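Local coordinates for FIG000988: Predicted permease (Vibrio cholerae, PDB 6MJP), which is probably a permease subunit of the LptBFG ABC transporter, which moves lipopolysaccharide from the inner membrane toward the outer membrane, at residues Ile183-Val187 against Tyr213-Pro217. Residues are numbered along the deposited sequence; the frame is centred on the assembly and turned at random.
Sequences ILPSV and YEGVP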
ATOM      1  N   ILE D 183     -44.481  31.011  -6.042  1.00186.35           N
ATOM      2  CA  ILE D 183     -45.071  29.711  -5.743  1.00180.35           C
ATOM      3  C   ILE D 183     -44.987  29.451  -4.245  1.00175.71           C
ATOM      4  O   ILE D 183     -43.989  29.774  -3.588  1.00170.53           O
ATOM      5  CB  ILE D 183     -44.388  28.583  -6.539  1.00173.57           C
ATOM      6  CG1 ILE D 183     -42.941  28.424  -6.097  1.00174.48           C
ATOM      7  CG2 ILE D 183     -44.471  28.845  -8.041  1.00172.53           C
ATOM      8  CD1 ILE D 183     -42.223  27.322  -6.803  1.00177.82           C
ATOM      9  N   LEU D 184     -46.040  28.870  -3.702  1.00172.95           N
ATOM     10  CA  LEU D 184     -46.144  28.614  -2.277  1.00161.60           C
ATOM     11  C   LEU D 184     -45.427  27.322  -1.913  1.00148.59           C
ATOM     12  O   LEU D 184     -45.231  26.447  -2.763  1.00146.72           O
ATOM     13  CB  LEU D 184     -47.617  28.537  -1.871  1.00158.78           C
ATOM     14  CG  LEU D 184     -48.451  29.753  -2.268  1.00157.02           C
ATOM     15  CD1 LEU D 184     -49.907  29.553  -1.888  1.00157.28           C
ATOM     16  CD2 LEU D 184     -47.888  30.995  -1.609  1.00156.51           C
ATOM     17  N   PRO D 185     -45.018  27.170  -0.648  1.00142.23           N
ATOM     18  CA  PRO D 185     -44.406  25.906  -0.221  1.00136.64           C
ATOM     19  C   PRO D 185     -45.344  24.730  -0.439  1.00132.99           C
ATOM     20  O   PRO D 185     -46.569  24.867  -0.443  1.00142.08           O
ATOM     21  CB  PRO D 185     -44.129  26.125   1.271  1.00134.50           C
ATOM     22  CG  PRO D 185     -45.021  27.268   1.666  1.00137.59           C
ATOM     23  CD  PRO D 185     -45.092  28.142   0.454  1.00142.03           C
ATOM     24  N   SER D 186     -44.754  23.557  -0.622  1.00126.85           N
ATOM     25  CA  SER D 186     -45.547  22.393  -0.963  1.00123.03           C
ATOM     26  C   SER D 186     -44.825  21.146  -0.489  1.00116.28           C
ATOM     27  O   SER D 186     -43.641  21.180  -0.144  1.00117.12           O
ATOM     28  CB  SER D 186     -45.809  22.330  -2.469  1.00127.80           C
ATOM     29  OG  SER D 186     -44.581  22.352  -3.179  1.00129.65           O
ATOM     30  N   VAL D 187     -45.575  20.046  -0.454  1.00116.29           N
ATOM     31  CA  VAL D 187     -45.067  18.715  -0.150  1.00118.21           C
ATOM     32  C   VAL D 187     -45.867  17.754  -1.018  1.00126.59           C
ATOM     33  O   VAL D 187     -47.102  17.733  -0.941  1.00133.44           O
ATOM     34  CB  VAL D 187     -45.215  18.346   1.341  1.00116.68           C
ATOM     35  CG1 VAL D 187     -45.044  16.850   1.538  1.00117.38           C
ATOM     36  CG2 VAL D 187     -44.217  19.097   2.202  1.00110.85           C
ATOM     37  N   TYR D 213     -49.441  18.535  -2.131  1.00118.34           N
ATOM     38  CA  TYR D 213     -50.131  19.300  -1.092  1.00118.09           C
ATOM     39  C   TYR D 213     -49.439  20.651  -0.938  1.00120.61           C
ATOM     40  O   TYR D 213     -48.336  20.724  -0.389  1.00123.90           O
ATOM     41  CB  TYR D 213     -50.146  18.534   0.235  1.00115.44           C
ATOM     42  CG  TYR D 213     -50.671  17.112   0.121  1.00118.42           C
ATOM     43  CD1 TYR D 213     -49.844  16.074  -0.287  1.00122.05           C
ATOM     44  CD2 TYR D 213     -51.994  16.808   0.420  1.00123.83           C
ATOM     45  CE1 TYR D 213     -50.320  14.777  -0.401  1.00124.64           C
ATOM     46  CE2 TYR D 213     -52.478  15.515   0.308  1.00124.10           C
ATOM     47  CZ  TYR D 213     -51.640  14.504  -0.100  1.00125.23           C
ATOM     48  OH  TYR D 213     -52.118  13.219  -0.211  1.00129.21           O
ATOM     49  N   GLU D 214     -50.083  21.721  -1.419  1.00123.24           N
ATOM     50  CA  GLU D 214     -49.534  23.076  -1.351  1.00133.84           C
ATOM     51  C   GLU D 214     -50.122  23.800  -0.144  1.00135.24           C
ATOM     52  O   GLU D 214     -51.324  24.084  -0.108  1.00136.10           O
ATOM     53  CB  GLU D 214     -49.830  23.853  -2.633  1.00139.70           C
ATOM     54  CG  GLU D 214     -49.090  25.181  -2.724  1.00143.24           C
ATOM     55  CD  GLU D 214     -49.307  25.901  -4.042  1.00147.47           C
ATOM     56  OE1 GLU D 214     -50.461  25.954  -4.508  1.00146.11           O
ATOM     57  OE2 GLU D 214     -48.317  26.409  -4.615  1.00152.53           O
ATOM     58  N   GLY D 215     -49.280  24.118   0.832  1.00132.65           N
ATOM     59  CA  GLY D 215     -49.772  24.777   2.022  1.00137.35           C
ATOM     60  C   GLY D 215     -48.715  24.825   3.106  1.00137.65           C
ATOM     61  O   GLY D 215     -47.540  24.551   2.868  1.00133.88           O
ATOM     62  N   VAL D 216     -49.167  25.187   4.304  1.00142.77           N
ATOM     63  CA  VAL D 216     -48.301  25.351   5.470  1.00139.02           C
ATOM     64  C   VAL D 216     -48.912  24.578   6.636  1.00136.85           C
ATOM     65  O   VAL D 216     -50.146  24.548   6.776  1.00136.28           O
ATOM     66  CB  VAL D 216     -48.107  26.841   5.800  1.00138.66           C
ATOM     67  CG1 VAL D 216     -47.411  27.031   7.137  1.00134.84           C
ATOM     68  CG2 VAL D 216     -47.310  27.523   4.700  1.00141.60           C
ATOM     69  N   PRO D 217     -48.098  23.923   7.476  1.00130.55           N
ATOM     70  CA  PRO D 217     -48.661  23.147   8.599  1.00132.15           C
ATOM     71  C   PRO D 217     -49.559  23.942   9.537  1.00137.27           C
ATOM     72  O   PRO D 217     -50.469  23.357  10.144  1.00131.49           O
ATOM     73  CB  PRO D 217     -47.405  22.640   9.322  1.00121.88           C
ATOM     74  CG  PRO D 217     -46.386  22.536   8.247  1.00119.43           C
ATOM     75  CD  PRO D 217     -46.657  23.670   7.300  1.00122.78           C
TER
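Val187 and Tyr213 form the antiparallel hydrogen-bonded pair, each giving its backbone N-H to the carbonyl of the other. Val187 N lies 2.8 Å from Tyr213 O, with 157° at the hydrogen. Tyr213 N lies 2.7 Å from Val187 O. Ser186 and Glu214 make the next, non-hydrogen-bonded pair; Ser186 CA, 3.3 Å from Tyr213 O, adds a CA-H...O contact to a carbonyl already bonded by Val187. On their far sides, Ser186 bonds through its backbone to Gln176 of strand 173-176 and Glu214 to Met223 of strand 223-227, which places the pair on strands 186-190 and 210-214, neighbours in the antiparallel sheet of the periplasmic beta-jellyroll domain of LptF.

Past this register the pairing weakens. Gly215 N reaches Pro185 O at 3.1 Å, but the 133° angle marks a weak bond. With CG anti to the backbone N (chi1 -170°) and an extended chain beyond it, the Glu214 side chain passes beside Pro185 O, brings OE2 up to Leu184 and crosses that side chain at about a right angle. Glu214 OE2 stands 3.5 Å from Leu184 N, a long and weak hydrogen bond, and equally close to Leu184 CB. Pro185 CG meets Val216 CG2 at 3.8 Å, an apolar touch.

The Tyr213 ring has Val187 O at its edge, in the ring plane, while its hydroxyl is hydrogen-bonded to Thr211 OG1 and to the backbone N of Leu183 of the LptG chain. His69 of the LptC chain packs on Glu214. The chemistry implies a strand pairing anchored by two sound backbone bonds at Val187 and Tyr213, then continued by weak bonds and side-chain packing where residues 183-185 lead into one strand and residues 215-217 run out of the other, close to LptG and LptC.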